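Local coordinates for protein transmembrane oligosaccharyl transferase (Archaeoglobus fulgidus, PDB 3WAJ) that is an archaeal multi-pass membrane protein of the STT3/AglB oligosaccharyl transferase family, with a zinc ion bound by its N-terminal STT3 region, at residues A[152-157]-A[161-166]. Sequence-based numbering, arbitrary orientation.
With ZN (zinc ion), chain B; SO4 (sulfate ion), chain C.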
loop_
_atom_site.group_PDB
_atom_site.type_symbol
_atom_site.label_atom_id
_atom_site.label_comp_id
_atom_site.label_asym_id
_atom_site.label_seq_id
_atom_site.Cartn_x
_atom_site.Cartn_y
_atom_site.Cartn_z
ATOM N N LEU A 152 -13.168 -0.192 8.123
ATOM C CA LEU A 152 -13.941 -1.217 7.421
ATOM C C LEU A 152 -13.217 -1.745 6.177
ATOM O O LEU A 152 -13.149 -2.964 5.962
ATOM C CB LEU A 152 -15.323 -0.673 7.030
ATOM C CG LEU A 152 -16.211 -1.603 6.203
ATOM C CD1 LEU A 152 -16.739 -2.768 7.050
ATOM C CD2 LEU A 152 -17.352 -0.828 5.572
ATOM N N GLN A 153 -12.686 -0.837 5.359
ATOM C CA GLN A 153 -12.039 -1.239 4.110
ATOM C C GLN A 153 -10.891 -2.222 4.339
ATOM O O GLN A 153 -10.672 -3.120 3.537
ATOM C CB GLN A 153 -11.576 -0.016 3.323
ATOM C CG GLN A 153 -12.711 0.703 2.606
ATOM C CD GLN A 153 -12.324 2.106 2.173
ATOM O OE1 GLN A 153 -11.193 2.550 2.397
ATOM N NE2 GLN A 153 -13.267 2.817 1.556
ATOM N N ARG A 154 -10.190 -2.062 5.458
ATOM C CA ARG A 154 -9.074 -2.932 5.826
ATOM C C ARG A 154 -9.469 -4.103 6.728
ATOM O O ARG A 154 -8.625 -4.727 7.365
ATOM C CB ARG A 154 -7.987 -2.082 6.476
ATOM C CG ARG A 154 -7.329 -1.202 5.448
ATOM C CD ARG A 154 -6.400 -0.216 6.016
ATOM N NE ARG A 154 -5.940 0.642 4.929
ATOM C CZ ARG A 154 -4.999 1.575 5.039
ATOM N NH1 ARG A 154 -4.398 1.789 6.204
ATOM N NH2 ARG A 154 -4.661 2.291 3.973
ATOM N N SER A 155 -10.761 -4.418 6.733
ATOM C CA SER A 155 -11.333 -5.365 7.679
ATOM C C SER A 155 -12.328 -6.248 6.934
ATOM O O SER A 155 -13.075 -7.043 7.507
ATOM C CB SER A 155 -12.038 -4.576 8.771
ATOM O OG SER A 155 -12.291 -5.378 9.889
ATOM N N ILE A 156 -12.310 -6.074 5.624
ATOM C CA ILE A 156 -13.190 -6.747 4.686
ATOM C C ILE A 156 -12.563 -8.080 4.243
ATOM O O ILE A 156 -11.345 -8.272 4.369
ATOM C CB ILE A 156 -13.416 -5.796 3.474
ATOM C CG1 ILE A 156 -14.879 -5.447 3.335
ATOM C CG2 ILE A 156 -12.848 -6.331 2.184
ATOM C CD1 ILE A 156 -15.386 -4.732 4.531
ATOM N N LEU A 157 -13.395 -9.001 3.751
ATOM C CA LEU A 157 -12.934 -10.242 3.120
ATOM C C LEU A 157 -11.754 -9.961 2.182
ATOM O O LEU A 157 -11.829 -9.073 1.321
ATOM C CB LEU A 157 -14.070 -10.839 2.282
ATOM C CG LEU A 157 -14.392 -12.329 2.150
ATOM C CD1 LEU A 157 -14.807 -12.586 0.724
ATOM C CD2 LEU A 157 -13.266 -13.256 2.573
ATOM N N ASP A 161 -4.428 -7.813 6.096
ATOM C CA ASP A 161 -3.347 -6.916 6.469
ATOM C C ASP A 161 -3.438 -6.735 7.991
ATOM O O ASP A 161 -4.414 -7.177 8.613
ATOM C CB ASP A 161 -3.487 -5.579 5.718
ATOM C CG ASP A 161 -2.185 -4.811 5.623
ATOM O OD1 ASP A 161 -1.235 -5.096 6.391
ATOM O OD2 ASP A 161 -2.113 -3.905 4.774
ATOM N N HIS A 162 -2.432 -6.107 8.593
ATOM C CA HIS A 162 -2.361 -6.055 10.045
ATOM C C HIS A 162 -3.110 -4.865 10.670
ATOM O O HIS A 162 -3.148 -4.731 11.895
ATOM C CB HIS A 162 -0.896 -6.072 10.507
ATOM C CG HIS A 162 -0.074 -4.950 9.953
ATOM N ND1 HIS A 162 1.090 -5.161 9.237
ATOM C CD2 HIS A 162 -0.239 -3.604 10.010
ATOM C CE1 HIS A 162 1.603 -3.992 8.878
ATOM N NE2 HIS A 162 0.814 -3.035 9.337
ATOM N N HIS A 163 -3.701 -4.002 9.845
ATOM C CA HIS A 163 -4.320 -2.778 10.384
ATOM C C HIS A 163 -5.548 -3.084 11.256
ATOM O O HIS A 163 -5.803 -2.393 12.244
ATOM C CB HIS A 163 -4.654 -1.749 9.279
ATOM C CG HIS A 163 -3.512 -1.444 8.370
ATOM N ND1 HIS A 163 -2.392 -0.735 8.784
ATOM C CD2 HIS A 163 -3.282 -1.749 7.062
ATOM C CE1 HIS A 163 -1.537 -0.634 7.778
ATOM N NE2 HIS A 163 -2.069 -1.231 6.722
ATOM N N ILE A 164 -6.320 -4.108 10.898
ATOM C CA ILE A 164 -7.432 -4.486 11.765
ATOM C C ILE A 164 -6.884 -4.944 13.111
ATOM O O ILE A 164 -7.472 -4.660 14.148
ATOM C CB ILE A 164 -8.386 -5.552 11.137
ATOM C CG1 ILE A 164 -9.510 -5.911 12.121
ATOM C CG2 ILE A 164 -7.632 -6.805 10.720
ATOM C CD1 ILE A 164 -10.470 -4.763 12.407
ATOM N N TRP A 165 -5.724 -5.598 13.097
ATOM C CA TRP A 165 -5.170 -6.153 14.327
ATOM C C TRP A 165 -4.486 -5.126 15.209
ATOM O O TRP A 165 -4.393 -5.309 16.427
ATOM C CB TRP A 165 -4.243 -7.325 14.014
ATOM C CG TRP A 165 -4.986 -8.418 13.293
ATOM C CD1 TRP A 165 -4.890 -8.749 11.969
ATOM C CD2 TRP A 165 -5.957 -9.303 13.859
ATOM N NE1 TRP A 165 -5.732 -9.795 11.682
ATOM C CE2 TRP A 165 -6.398 -10.158 12.826
ATOM C CE3 TRP A 165 -6.489 -9.463 15.141
ATOM C CZ2 TRP A 165 -7.360 -11.160 13.037
ATOM C CZ3 TRP A 165 -7.440 -10.453 15.351
ATOM C CH2 TRP A 165 -7.865 -11.291 14.303
ATOM N N GLU A 166 -3.990 -4.056 14.598
ATOM C CA GLU A 166 -3.548 -2.910 15.370
ATOM C C GLU A 166 -4.735 -2.425 16.186
ATOM O O GLU A 166 -4.638 -2.254 17.393
ATOM C CB GLU A 166 -3.083 -1.783 14.454
ATOM C CG GLU A 166 -1.787 -2.020 13.749
ATOM C CD GLU A 166 -1.459 -0.885 12.815
ATOM O OE1 GLU A 166 -1.440 -1.112 11.584
ATOM O OE2 GLU A 166 -1.248 0.247 13.307
HETATM ZN ZN ZN B . -1.118 -1.945 4.918
HETATM S S SO4 C . 2.712 -0.359 7.736
HETATM O O1 SO4 C . 2.831 -1.482 6.796
HETATM O O2 SO4 C . 4.061 0.138 8.024
HETATM O O3 SO4 C . 1.903 0.690 7.112
HETATM O O4 SO4 C . 2.074 -0.751 8.998
HETATM O O HOH W 1 -6.122 -4.901 7.964
HETATM O O HOH W 2 0.437 -3.275 5.907
HETATM O O HOH W 3 0.229 0.176 4.868
HETATM O O HOH W 4 -1.505 -1.418 2.850
#
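Ser-155 and Ile-164 bring the backbones to 5.7 Å between their CA atoms, where the loop leaving helix 150-153 passes the start of helix 163-181. No direct hydrogen bond joins the two segments; water 1 bridges them, donating to Arg-154 O at 2.6 Å and accepting from Ile-164 N, which, in the first turn of its helix, lacks an intrahelical acceptor. The length of the Arg-154 chain, extended from CG to NE, suits its place: Arg-154 CD lies 3.6 Å from His-163 CD2, and NH1 sits over the ring centre, the guanidinium and ring planes 35° apart. His-162 CD2 covers the opposite face near the rim. Imidazole suits this place because both its nitrogens are used: His-163 NE2 binds the zinc ion at 2.2 Å, while ND1 donates to Glu-166 OE1, 30° out of the ring plane, which probably makes the ring a stronger ligand. Ile-164, CG1 anti to its N (chi1 179°), extends CD1 to 3.2 Å from Ser-155 OG, a buried methyl-hydroxyl van der Waals contact. Asp-161 gives the zinc ion OD2; His-162 NE2 donates to a sulfate, probably from the crystallisation liquor, which Arg-426 and His-81 also bind. With Asp-47 of helix 47-60, Asp-161 and His-163 form the Asp/Asp/His metal site of this GT-C family protein.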